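Possible prolidase (Bifidobacterium longum NCC2705, PDB 2P9B) is of unconfirmed function but probably hydrolyses carbon-nitrogen bonds other than peptide bonds, as expected of a member of the amidohydrolase family. Local coordinates at residues 208-213 and 320-325; 75-80 and 264-269; 167-172 and 176-181. All coordinates share one frame; numbering follows the deposited sequence.

Contact 1: 208-213 and 320-325; sequences GGVTDA and KNVVGG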
ATOM      1  N   GLY A 208       0.373  -1.882  20.428  1.00 22.58           N
ATOM      2  CA  GLY A 208       0.128  -0.454  20.476  1.00 23.90           C
ATOM      3  C   GLY A 208       0.869   0.171  19.309  1.00 24.43           C
ATOM      4  O   GLY A 208       1.450  -0.552  18.501  1.00 23.31           O
ATOM      5  N   GLY A 209       0.876   1.497  19.218  1.00 24.78           N
ATOM      6  CA  GLY A 209       1.549   2.160  18.110  1.00 25.92           C
ATOM      7  C   GLY A 209       3.036   2.436  18.268  1.00 26.03           C
ATOM      8  O   GLY A 209       3.667   1.996  19.230  1.00 25.76           O
ATOM      9  N   VAL A 210       3.590   3.177  17.311  1.00 26.17           N
ATOM     10  CA  VAL A 210       5.009   3.531  17.304  1.00 26.61           C
ATOM     11  C   VAL A 210       5.467   4.276  18.558  1.00 26.31           C
ATOM     12  O   VAL A 210       6.606   4.119  18.998  1.00 25.19           O
ATOM     13  CB  VAL A 210       5.357   4.403  16.071  1.00 27.82           C
ATOM     14  CG1 VAL A 210       6.795   4.898  16.164  1.00 29.04           C
ATOM     15  CG2 VAL A 210       5.165   3.598  14.794  1.00 28.59           C
ATOM     16  N   THR A 211       4.585   5.086  19.134  1.00 25.48           N
ATOM     17  CA  THR A 211       4.932   5.847  20.330  1.00 24.91           C
ATOM     18  C   THR A 211       4.682   5.071  21.618  1.00 24.52           C
ATOM     19  O   THR A 211       4.829   5.613  22.713  1.00 24.00           O
ATOM     20  CB  THR A 211       4.143   7.169  20.393  1.00 25.99           C
ATOM     21  OG1 THR A 211       2.740   6.889  20.395  1.00 25.91           O
ATOM     22  CG2 THR A 211       4.486   8.047  19.195  1.00 26.09           C
ATOM     23  N   ASP A 212       4.313   3.800  21.485  1.00 23.55           N
ATOM     24  CA  ASP A 212       4.054   2.959  22.646  1.00 24.29           C
ATOM     25  C   ASP A 212       5.213   2.007  22.915  1.00 23.04           C
ATOM     26  O   ASP A 212       6.054   1.768  22.049  1.00 21.84           O
ATOM     27  CB  ASP A 212       2.770   2.143  22.451  1.00 26.69           C
ATOM     28  CG  ASP A 212       1.522   3.007  22.428  1.00 30.69           C
ATOM     29  OD1 ASP A 212       1.370   3.858  23.330  1.00 32.11           O
ATOM     30  OD2 ASP A 212       0.689   2.827  21.515  1.00 31.47           O
ATOM     31  N   ALA A 213       5.248   1.467  24.125  1.00 22.32           N
ATOM     32  CA  ALA A 213       6.302   0.540  24.507  1.00 22.02           C
ATOM     33  C   ALA A 213       6.138  -0.769  23.750  1.00 21.94           C
ATOM     34  O   ALA A 213       5.047  -1.097  23.285  1.00 21.14           O
ATOM     35  CB  ALA A 213       6.248   0.281  26.003  1.00 22.65           C
ATOM     36  N   LYS A 320      11.856   5.866  18.977  1.00 17.84           N
ATOM     37  CA  LYS A 320      13.204   5.516  18.548  1.00 17.83           C
ATOM     38  C   LYS A 320      13.414   4.006  18.632  1.00 16.96           C
ATOM     39  O   LYS A 320      13.994   3.407  17.729  1.00 16.92           O
ATOM     40  CB  LYS A 320      14.260   6.237  19.405  1.00 20.76           C
ATOM     41  CG  LYS A 320      14.260   7.757  19.269  1.00 24.63           C
ATOM     42  CD  LYS A 320      15.340   8.392  20.147  1.00 27.84           C
ATOM     43  CE  LYS A 320      15.373   9.906  19.987  1.00 30.23           C
ATOM     44  NZ  LYS A 320      15.651  10.307  18.578  1.00 33.33           N
ATOM     45  N   ASN A 321      12.933   3.381  19.703  1.00 17.54           N
ATOM     46  CA  ASN A 321      13.111   1.938  19.843  1.00 16.92           C
ATOM     47  C   ASN A 321      12.301   1.168  18.802  1.00 17.27           C
ATOM     48  O   ASN A 321      12.792   0.213  18.209  1.00 18.33           O
ATOM     49  CB  ASN A 321      12.741   1.476  21.254  1.00 18.77           C
ATOM     50  CG  ASN A 321      13.605   2.129  22.320  1.00 17.14           C
ATOM     51  OD1 ASN A 321      14.710   2.596  22.038  1.00 18.99           O
ATOM     52  ND2 ASN A 321      13.112   2.154  23.547  1.00 19.79           N
ATOM     53  N   VAL A 322      11.064   1.587  18.575  1.00 15.99           N
ATOM     54  CA  VAL A 322      10.217   0.926  17.587  1.00 16.38           C
ATOM     55  C   VAL A 322      10.730   1.120  16.161  1.00 15.68           C
ATOM     56  O   VAL A 322      10.777   0.169  15.379  1.00 15.90           O
ATOM     57  CB  VAL A 322       8.766   1.445  17.655  1.00 16.32           C
ATOM     58  CG1 VAL A 322       8.004   1.059  16.377  1.00 17.80           C
ATOM     59  CG2 VAL A 322       8.072   0.870  18.876  1.00 17.06           C
ATOM     60  N   VAL A 323      11.095   2.354  15.816  1.00 16.66           N
ATOM     61  CA  VAL A 323      11.584   2.646  14.472  1.00 17.00           C
ATOM     62  C   VAL A 323      12.884   1.908  14.179  1.00 16.80           C
ATOM     63  O   VAL A 323      13.126   1.493  13.047  1.00 15.97           O
ATOM     64  CB  VAL A 323      11.791   4.166  14.264  1.00 19.34           C
ATOM     65  CG1 VAL A 323      12.435   4.428  12.905  1.00 22.28           C
ATOM     66  CG2 VAL A 323      10.448   4.877  14.334  1.00 20.99           C
ATOM     67  N   GLY A 324      13.720   1.747  15.202  1.00 16.76           N
ATOM     68  CA  GLY A 324      14.966   1.032  15.015  1.00 17.11           C
ATOM     69  C   GLY A 324      14.671  -0.410  14.645  1.00 16.76           C
ATOM     70  O   GLY A 324      15.340  -1.002  13.796  1.00 18.09           O
ATOM     71  N   GLY A 325      13.660  -0.978  15.294  1.00 17.33           N
ATOM     72  CA  GLY A 325      13.269  -2.346  15.009  1.00 16.35           C
ATOM     73  C   GLY A 325      12.639  -2.468  13.631  1.00 15.31           C
ATOM     74  O   GLY A 325      12.855  -3.456  12.934  1.00 15.72           O
TER

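Contact 2: 75-80 and 264-269; sequences NAHTHL and IEHGSV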
ATOM      1  N   ASN A  75      -0.322   1.190  -2.849  1.00 10.31           N
ATOM      2  CA  ASN A  75      -0.015   1.502  -1.454  1.00  9.03           C
ATOM      3  C   ASN A  75      -0.813   0.523  -0.602  1.00  9.60           C
ATOM      4  O   ASN A  75      -2.038   0.579  -0.564  1.00 10.55           O
ATOM      5  CB  ASN A  75      -0.406   2.942  -1.107  1.00  8.39           C
ATOM      6  CG  ASN A  75       0.140   3.375   0.245  1.00  8.24           C
ATOM      7  OD1 ASN A  75       0.166   2.588   1.188  1.00 10.73           O
ATOM      8  ND2 ASN A  75       0.579   4.625   0.339  1.00  9.59           N
ATOM      9  N   ALA A  76      -0.118  -0.386   0.076  1.00  9.81           N
ATOM     10  CA  ALA A  76      -0.790  -1.409   0.877  1.00  9.82           C
ATOM     11  C   ALA A  76      -1.243  -0.997   2.268  1.00 10.25           C
ATOM     12  O   ALA A  76      -1.771  -1.821   3.017  1.00 11.20           O
ATOM     13  CB  ALA A  76       0.103  -2.645   0.979  1.00 10.76           C
ATOM     14  N   HIS A  77      -1.051   0.266   2.628  1.00 10.53           N
ATOM     15  CA  HIS A  77      -1.460   0.700   3.956  1.00 12.18           C
ATOM     16  C   HIS A  77      -1.873   2.168   3.947  1.00 10.71           C
ATOM     17  O   HIS A  77      -1.034   3.057   4.044  1.00 12.99           O
ATOM     18  CB  HIS A  77      -0.314   0.465   4.947  1.00 12.59           C
ATOM     19  CG  HIS A  77      -0.710   0.635   6.379  1.00 15.94           C
ATOM     20  ND1 HIS A  77      -0.020   0.045   7.417  1.00 20.01           N
ATOM     21  CD2 HIS A  77      -1.724   1.327   6.948  1.00 14.52           C
ATOM     22  CE1 HIS A  77      -0.594   0.365   8.562  1.00 18.04           C
ATOM     23  NE2 HIS A  77      -1.630   1.142   8.307  1.00 18.15           N
ATOM     24  N   THR A  78      -3.176   2.403   3.826  1.00 11.75           N
ATOM     25  CA  THR A  78      -3.712   3.759   3.780  1.00 10.14           C
ATOM     26  C   THR A  78      -4.928   3.953   4.688  1.00 11.08           C
ATOM     27  O   THR A  78      -5.473   2.996   5.235  1.00 12.96           O
ATOM     28  CB  THR A  78      -4.145   4.129   2.338  1.00  9.88           C
ATOM     29  OG1 THR A  78      -5.208   3.258   1.913  1.00 11.69           O
ATOM     30  CG2 THR A  78      -2.966   3.971   1.370  1.00 11.39           C
ATOM     31  N   HIS A  79      -5.319   5.215   4.845  1.00 12.37           N
ATOM     32  CA  HIS A  79      -6.499   5.629   5.605  1.00 12.02           C
ATOM     33  C   HIS A  79      -7.056   6.760   4.753  1.00 13.30           C
ATOM     34  O   HIS A  79      -6.289   7.570   4.243  1.00 15.78           O
ATOM     35  CB  HIS A  79      -6.125   6.177   6.986  1.00 14.35           C
ATOM     36  CG  HIS A  79      -5.530   5.156   7.904  1.00 16.31           C
ATOM     37  ND1 HIS A  79      -6.283   4.180   8.521  1.00 17.78           N
ATOM     38  CD2 HIS A  79      -4.249   4.944   8.287  1.00 17.56           C
ATOM     39  CE1 HIS A  79      -5.491   3.410   9.245  1.00 18.39           C
ATOM     40  NE2 HIS A  79      -4.252   3.851   9.121  1.00 18.74           N
ATOM     41  N   LEU A  80      -8.373   6.830   4.594  1.00 12.96           N
ATOM     42  CA  LEU A  80      -8.946   7.887   3.777  1.00 13.86           C
ATOM     43  C   LEU A  80      -9.564   9.016   4.599  1.00 16.33           C
ATOM     44  O   LEU A  80     -10.417   9.762   4.118  1.00 15.20           O
ATOM     45  CB  LEU A  80      -9.962   7.294   2.792  1.00 13.95           C
ATOM     46  CG  LEU A  80      -9.364   6.264   1.812  1.00 12.19           C
ATOM     47  CD1 LEU A  80     -10.447   5.779   0.858  1.00 13.33           C
ATOM     48  CD2 LEU A  80      -8.205   6.876   1.031  1.00 13.68           C
ATOM     49  N   ILE A 264       2.179  -8.176   7.943  1.00 11.07           N
ATOM     50  CA  ILE A 264       2.588  -7.553   9.192  1.00 10.60           C
ATOM     51  C   ILE A 264       2.916  -6.104   8.843  1.00 10.73           C
ATOM     52  O   ILE A 264       3.725  -5.857   7.946  1.00 11.44           O
ATOM     53  CB  ILE A 264       3.862  -8.209   9.764  1.00  9.84           C
ATOM     54  CG1 ILE A 264       3.595  -9.683  10.096  1.00 12.11           C
ATOM     55  CG2 ILE A 264       4.341  -7.433  10.993  1.00 11.68           C
ATOM     56  CD1 ILE A 264       2.570  -9.911  11.195  1.00 14.82           C
ATOM     57  N   GLU A 265       2.276  -5.158   9.527  1.00 11.79           N
ATOM     58  CA  GLU A 265       2.533  -3.739   9.292  1.00 12.48           C
ATOM     59  C   GLU A 265       3.472  -3.210  10.366  1.00 12.85           C
ATOM     60  O   GLU A 265       3.283  -3.483  11.551  1.00 13.72           O
ATOM     61  CB  GLU A 265       1.244  -2.914   9.310  1.00 14.96           C
ATOM     62  CG  GLU A 265       0.463  -2.952   8.007  1.00 22.54           C
ATOM     63  CD  GLU A 265      -0.095  -4.316   7.714  1.00 24.26           C
ATOM     64  OE1 GLU A 265      -0.777  -4.867   8.605  1.00 29.37           O
ATOM     65  OE2 GLU A 265       0.137  -4.833   6.602  1.00 18.98           O
ATOM     66  N   HIS A 266       4.466  -2.442   9.925  1.00 14.31           N
ATOM     67  CA  HIS A 266       5.499  -1.853  10.778  1.00 15.63           C
ATOM     68  C   HIS A 266       6.542  -2.929  11.062  1.00 15.13           C
ATOM     69  O   HIS A 266       7.618  -2.932  10.469  1.00 15.77           O
ATOM     70  CB  HIS A 266       4.903  -1.315  12.083  1.00 20.33           C
ATOM     71  CG  HIS A 266       4.001  -0.133  11.895  1.00 25.89           C
ATOM     72  ND1 HIS A 266       2.797  -0.213  11.227  1.00 30.90           N
ATOM     73  CD2 HIS A 266       4.129   1.156  12.286  1.00 30.92           C
ATOM     74  CE1 HIS A 266       2.222   0.978  11.216  1.00 31.85           C
ATOM     75  NE2 HIS A 266       3.010   1.826  11.852  1.00 33.65           N
ATOM     76  N   GLY A 267       6.220  -3.848  11.962  1.00 15.28           N
ATOM     77  CA  GLY A 267       7.152  -4.921  12.257  1.00 14.36           C
ATOM     78  C   GLY A 267       8.161  -4.619  13.344  1.00 14.86           C
ATOM     79  O   GLY A 267       8.083  -3.594  14.018  1.00 15.26           O
ATOM     80  N   SER A 268       9.124  -5.518  13.499  1.00 14.83           N
ATOM     81  CA  SER A 268      10.147  -5.376  14.525  1.00 15.29           C
ATOM     82  C   SER A 268      11.400  -6.104  14.081  1.00 15.06           C
ATOM     83  O   SER A 268      11.449  -6.648  12.982  1.00 14.32           O
ATOM     84  CB  SER A 268       9.656  -6.015  15.819  1.00 17.74           C
ATOM     85  OG  SER A 268       9.500  -7.417  15.642  1.00 21.50           O
ATOM     86  N   VAL A 269      12.409  -6.122  14.944  1.00 14.96           N
ATOM     87  CA  VAL A 269      13.631  -6.836  14.623  1.00 15.81           C
ATOM     88  C   VAL A 269      13.236  -8.314  14.563  1.00 16.13           C
ATOM     89  O   VAL A 269      12.348  -8.758  15.297  1.00 16.98           O
ATOM     90  CB  VAL A 269      14.714  -6.597  15.701  1.00 17.33           C
ATOM     91  CG1 VAL A 269      14.208  -7.049  17.058  1.00 19.32           C
ATOM     92  CG2 VAL A 269      15.994  -7.332  15.320  1.00 19.23           C
TER

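Contact 3: 167-172 and 176-181; sequences AIPEGH and LIALTS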
ATOM      1  N   ALA A 167      -9.451  -4.010  17.576  1.00 15.90           N
ATOM      2  CA  ALA A 167      -8.424  -3.882  18.596  1.00 17.41           C
ATOM      3  C   ALA A 167      -8.999  -3.713  19.983  1.00 18.66           C
ATOM      4  O   ALA A 167     -10.195  -3.486  20.159  1.00 17.85           O
ATOM      5  CB  ALA A 167      -7.537  -2.693  18.281  1.00 19.92           C
ATOM      6  N   ILE A 168      -8.122  -3.836  20.969  1.00 19.59           N
ATOM      7  CA  ILE A 168      -8.507  -3.642  22.355  1.00 21.74           C
ATOM      8  C   ILE A 168      -8.486  -2.123  22.495  1.00 21.50           C
ATOM      9  O   ILE A 168      -7.479  -1.487  22.186  1.00 21.69           O
ATOM     10  CB  ILE A 168      -7.476  -4.277  23.298  1.00 22.85           C
ATOM     11  CG1 ILE A 168      -7.364  -5.774  22.993  1.00 23.13           C
ATOM     12  CG2 ILE A 168      -7.879  -4.044  24.749  1.00 24.39           C
ATOM     13  CD1 ILE A 168      -6.343  -6.509  23.834  1.00 24.95           C
ATOM     14  N   PRO A 169      -9.603  -1.517  22.931  1.00 23.73           N
ATOM     15  CA  PRO A 169      -9.643  -0.060  23.078  1.00 25.99           C
ATOM     16  C   PRO A 169      -8.550   0.482  23.996  1.00 27.60           C
ATOM     17  O   PRO A 169      -8.192  -0.147  24.993  1.00 27.38           O
ATOM     18  CB  PRO A 169     -11.058   0.200  23.604  1.00 26.04           C
ATOM     19  CG  PRO A 169     -11.414  -1.074  24.310  1.00 26.25           C
ATOM     20  CD  PRO A 169     -10.862  -2.133  23.388  1.00 24.22           C
ATOM     21  N   GLU A 170      -8.019   1.649  23.643  1.00 30.36           N
ATOM     22  CA  GLU A 170      -6.955   2.275  24.418  1.00 34.00           C
ATOM     23  C   GLU A 170      -7.347   3.663  24.923  1.00 34.03           C
ATOM     24  O   GLU A 170      -6.551   4.339  25.573  1.00 35.01           O
ATOM     25  CB  GLU A 170      -5.682   2.366  23.570  1.00 37.82           C
ATOM     26  CG  GLU A 170      -5.186   1.022  23.036  1.00 42.86           C
ATOM     27  CD  GLU A 170      -4.602   0.121  24.115  1.00 45.66           C
ATOM     28  OE1 GLU A 170      -5.299  -0.151  25.117  1.00 47.03           O
ATOM     29  OE2 GLU A 170      -3.442  -0.324  23.956  1.00 47.76           O
ATOM     30  N   GLY A 171      -8.570   4.086  24.612  1.00 33.25           N
ATOM     31  CA  GLY A 171      -9.053   5.381  25.067  1.00 32.03           C
ATOM     32  C   GLY A 171      -8.544   6.614  24.341  1.00 31.24           C
ATOM     33  O   GLY A 171      -8.463   7.694  24.933  1.00 30.57           O
ATOM     34  N   HIS A 172      -8.208   6.475  23.063  1.00 30.24           N
ATOM     35  CA  HIS A 172      -7.712   7.609  22.287  1.00 31.13           C
ATOM     36  C   HIS A 172      -8.770   8.178  21.347  1.00 29.72           C
ATOM     37  O   HIS A 172      -8.477   9.039  20.519  1.00 30.41           O
ATOM     38  CB  HIS A 172      -6.479   7.201  21.480  1.00 34.58           C
ATOM     39  CG  HIS A 172      -5.331   6.749  22.324  1.00 37.45           C
ATOM     40  ND1 HIS A 172      -4.795   7.530  23.326  1.00 39.03           N
ATOM     41  CD2 HIS A 172      -4.621   5.597  22.324  1.00 38.60           C
ATOM     42  CE1 HIS A 172      -3.805   6.877  23.907  1.00 39.94           C
ATOM     43  NE2 HIS A 172      -3.679   5.701  23.319  1.00 40.00           N
ATOM     44  N   LEU A 176     -12.869   2.096  15.773  1.00 19.03           N
ATOM     45  CA  LEU A 176     -12.511   0.686  15.738  1.00 19.37           C
ATOM     46  C   LEU A 176     -13.614  -0.194  16.294  1.00 19.02           C
ATOM     47  O   LEU A 176     -14.578   0.297  16.881  1.00 18.37           O
ATOM     48  CB  LEU A 176     -11.218   0.459  16.534  1.00 22.23           C
ATOM     49  CG  LEU A 176     -11.149   0.958  17.985  1.00 23.20           C
ATOM     50  CD1 LEU A 176     -11.866  -0.015  18.899  1.00 24.49           C
ATOM     51  CD2 LEU A 176      -9.692   1.090  18.416  1.00 25.44           C
ATOM     52  N   ILE A 177     -13.487  -1.496  16.068  1.00 18.71           N
ATOM     53  CA  ILE A 177     -14.437  -2.453  16.608  1.00 20.95           C
ATOM     54  C   ILE A 177     -13.682  -2.918  17.844  1.00 20.78           C
ATOM     55  O   ILE A 177     -12.638  -3.561  17.744  1.00 18.85           O
ATOM     56  CB  ILE A 177     -14.683  -3.630  15.647  1.00 23.19           C
ATOM     57  CG1 ILE A 177     -15.397  -3.127  14.388  1.00 24.80           C
ATOM     58  CG2 ILE A 177     -15.544  -4.680  16.326  1.00 24.47           C
ATOM     59  CD1 ILE A 177     -15.619  -4.192  13.343  1.00 25.19           C
ATOM     60  N   ALA A 178     -14.204  -2.552  19.008  1.00 20.61           N
ATOM     61  CA  ALA A 178     -13.564  -2.868  20.272  1.00 21.03           C
ATOM     62  C   ALA A 178     -13.739  -4.302  20.747  1.00 20.77           C
ATOM     63  O   ALA A 178     -14.857  -4.805  20.857  1.00 21.64           O
ATOM     64  CB  ALA A 178     -14.063  -1.904  21.348  1.00 21.65           C
ATOM     65  N   LEU A 179     -12.613  -4.954  21.020  1.00 19.70           N
ATOM     66  CA  LEU A 179     -12.610  -6.313  21.533  1.00 19.26           C
ATOM     67  C   LEU A 179     -12.243  -6.127  23.002  1.00 21.13           C
ATOM     68  O   LEU A 179     -11.105  -5.783  23.329  1.00 19.98           O
ATOM     69  CB  LEU A 179     -11.559  -7.161  20.812  1.00 19.83           C
ATOM     70  CG  LEU A 179     -11.756  -7.302  19.299  1.00 19.37           C
ATOM     71  CD1 LEU A 179     -10.659  -8.184  18.716  1.00 18.62           C
ATOM     72  CD2 LEU A 179     -13.125  -7.899  19.017  1.00 17.62           C
ATOM     73  N   THR A 180     -13.213  -6.344  23.884  1.00 21.69           N
ATOM     74  CA  THR A 180     -12.996  -6.143  25.309  1.00 24.43           C
ATOM     75  C   THR A 180     -13.075  -7.389  26.178  1.00 25.64           C
ATOM     76  O   THR A 180     -12.663  -7.354  27.338  1.00 26.46           O
ATOM     77  CB  THR A 180     -14.008  -5.138  25.862  1.00 24.01           C
ATOM     78  OG1 THR A 180     -15.330  -5.667  25.700  1.00 24.91           O
ATOM     79  CG2 THR A 180     -13.900  -3.809  25.126  1.00 25.46           C
ATOM     80  N   SER A 181     -13.602  -8.482  25.637  1.00 26.22           N
ATOM     81  CA  SER A 181     -13.734  -9.711  26.417  1.00 27.42           C
ATOM     82  C   SER A 181     -12.496 -10.594  26.350  1.00 27.85           C
ATOM     83  O   SER A 181     -12.256 -11.401  27.248  1.00 27.71           O
ATOM     84  CB  SER A 181     -14.952 -10.508  25.951  1.00 27.57           C
ATOM     85  OG  SER A 181     -14.707 -11.122  24.699  1.00 27.48           O
TER

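Contact 1: 208-213 and 320-325
Val210, at the crest of a loop turn, lies against Val322 and Val323 of helix 313-335, and the side chains meet methyl to methyl. With CG1 of Val210 turned away from the backbone N (chi1 173°), that branch touches both helix valines: it lies 4.0 Å from Val322 CG1 and 4.1 Å from Val323 CG2. The other methyl, Val210 CG2, also meets Val322 CG1.

The same contact joins helix methyl to loop backbone, and here the approach is closest. Val322 CG2 sits 3.6 Å from the carbonyl O of Val210 and 3.9 Å from Asp212 O, so a single branch touches two peptide oxygens of the turn.

Hydrogen bonds within 208-213 shape the turn. Gly209 to Asp212 form a type I turn, closed by Asp212 N to Gly209 O, and the carboxylate folds back over it: Asp212 OD2 takes the Gly209 N-H through its anti lone pair at 2.7 Å, a bent bond of 142°. Leu301 of helix 295-303 also touches Val210.

The loop, which follows strand 202-205 and precedes helix 226-238, is thus packed on helix 313-335. Between 208-213 and 320-325 the chemistry implies a fit by shape, branched aliphatic groups against a turn whose form its own hydrogen bonds set; nearby, Thr211 O accepting from Asn318 ND2 adds a polar tie to the same helix.

Contact 2: 75-80 and 264-269
The imidazole of His77 overlaps the aliphatic part of Glu265, which crosses it at a slant. Glu265 CG lies 3.1 Å from His77 ND1, a close approach, and 3.5 Å from CE1, while Glu265 CB stands a little farther from the same two atoms. His77 gets there because its CG lies opposite the backbone N (chi1 -169°), sending the ring toward Glu265. On the other side, chi1 of Glu265 (-81°) sets CG beside the histidine, and a bend at chi2 carries the carboxylate off toward its own partners, its plane turned 80° from the ring.

The acid is engaged elsewhere. Its OE2 forms a salt bridge with Arg133 and accepts from Thr263 OG1, and OE1 pairs with Lys203; ND1 of His77, by contrast, is buried here without a polar partner in the model. His266 joins rim to rim, its CE1 3.9 Å from His77 CE1 and neither ring over the other's face.

On the His77 side, an Asx turn steadies the corner: Asn75 OD1 accepts the His77 N-H at 3.0 Å. His79 NE2 lies in the plane of the His77 ring, at its edge, and with Asp345 the two histidines appear to face one vacant point, possibly an unfilled metal site such as the His-x-His motif forms in amidohydrolases. Replacing His77 by an alanine is likely to uncover Glu265 CG and take one donor from the putative site.

Consistent with the strand-end site of a TIM-barrel amidohydrolase, the contact is buried: the end of strand 68-78, paired with strand 129-134, faces the loop leaving strand 263-264, with Ile292 of strand 290-292 touching Glu265 and helix 250-259 packing behind Ile264.

Contact 3: 167-172 and 176-181
Leu176 holds its CG between backbone N and carbonyl carbon, a crowded position, and chi1 54° and chi2 79° together bring the methyls near Ala167: CD2 comes within 4.4 Å of Ala167 CB and CD1 near Ala167 O. At the other end of the contact, Thr180 places CG2 opposite its carbonyl carbon, and this methyl meets Pro169 CG at 3.8 Å, the two side chains crossing at about a right angle.

Between these ends the backbone does the work. Ala167 N donates to Ile177 O at 3.2 Å, and Ala167 O accepts from Leu179 N at 3.0 Å. Two CA-H...O contacts fill in alongside: Ala178 CA lies 3.4 Å from Ala167 O, and Ile168 CA 3.5 Å from Leu179 O.

The proline then takes over from the bonds. Having no N-H to offer, Pro169 presents ring carbons instead, with CD 3.8 Å from Ala178 CB. Leu179 O, where a further N-H might have paired, meets Pro169 CD in its place. Farther on, Thr180 N and Ser181 OG bond to Glu186, and Leu179 packs on Ala190, both in helix 184-196.

One residue bonding through its N and O to the two residues that flank its partner is the signature of a parallel beta bridge, here Ala167 with Ala178. It joins strands 166-167 and 177-178 into a minimal two-stranded parallel sheet, formed within the connection from strand 158-160 to helix 184-196.

Contacts 1 and 2 interlock along the chain, their segments alternating, and they meet in space: Val210 CG2 packs at 3.7 Å from His266 CD2, although the contact centres are 13 Å apart. Contact 2 lies nearest the middle of the chain, its centre about 8 Å from the centre of the chain, and contains two of the three residues of the possible metal site; the Val210 side chain of contact 1 comes near the possible site without touching it. Contact 3 is peripheral, its centre about 24 Å from the chain centre. It sits inside the loop that contact 2 closes, yet some 10 Å separates their nearest atoms, and about 5 Å separates its nearest atoms from those of contact 1.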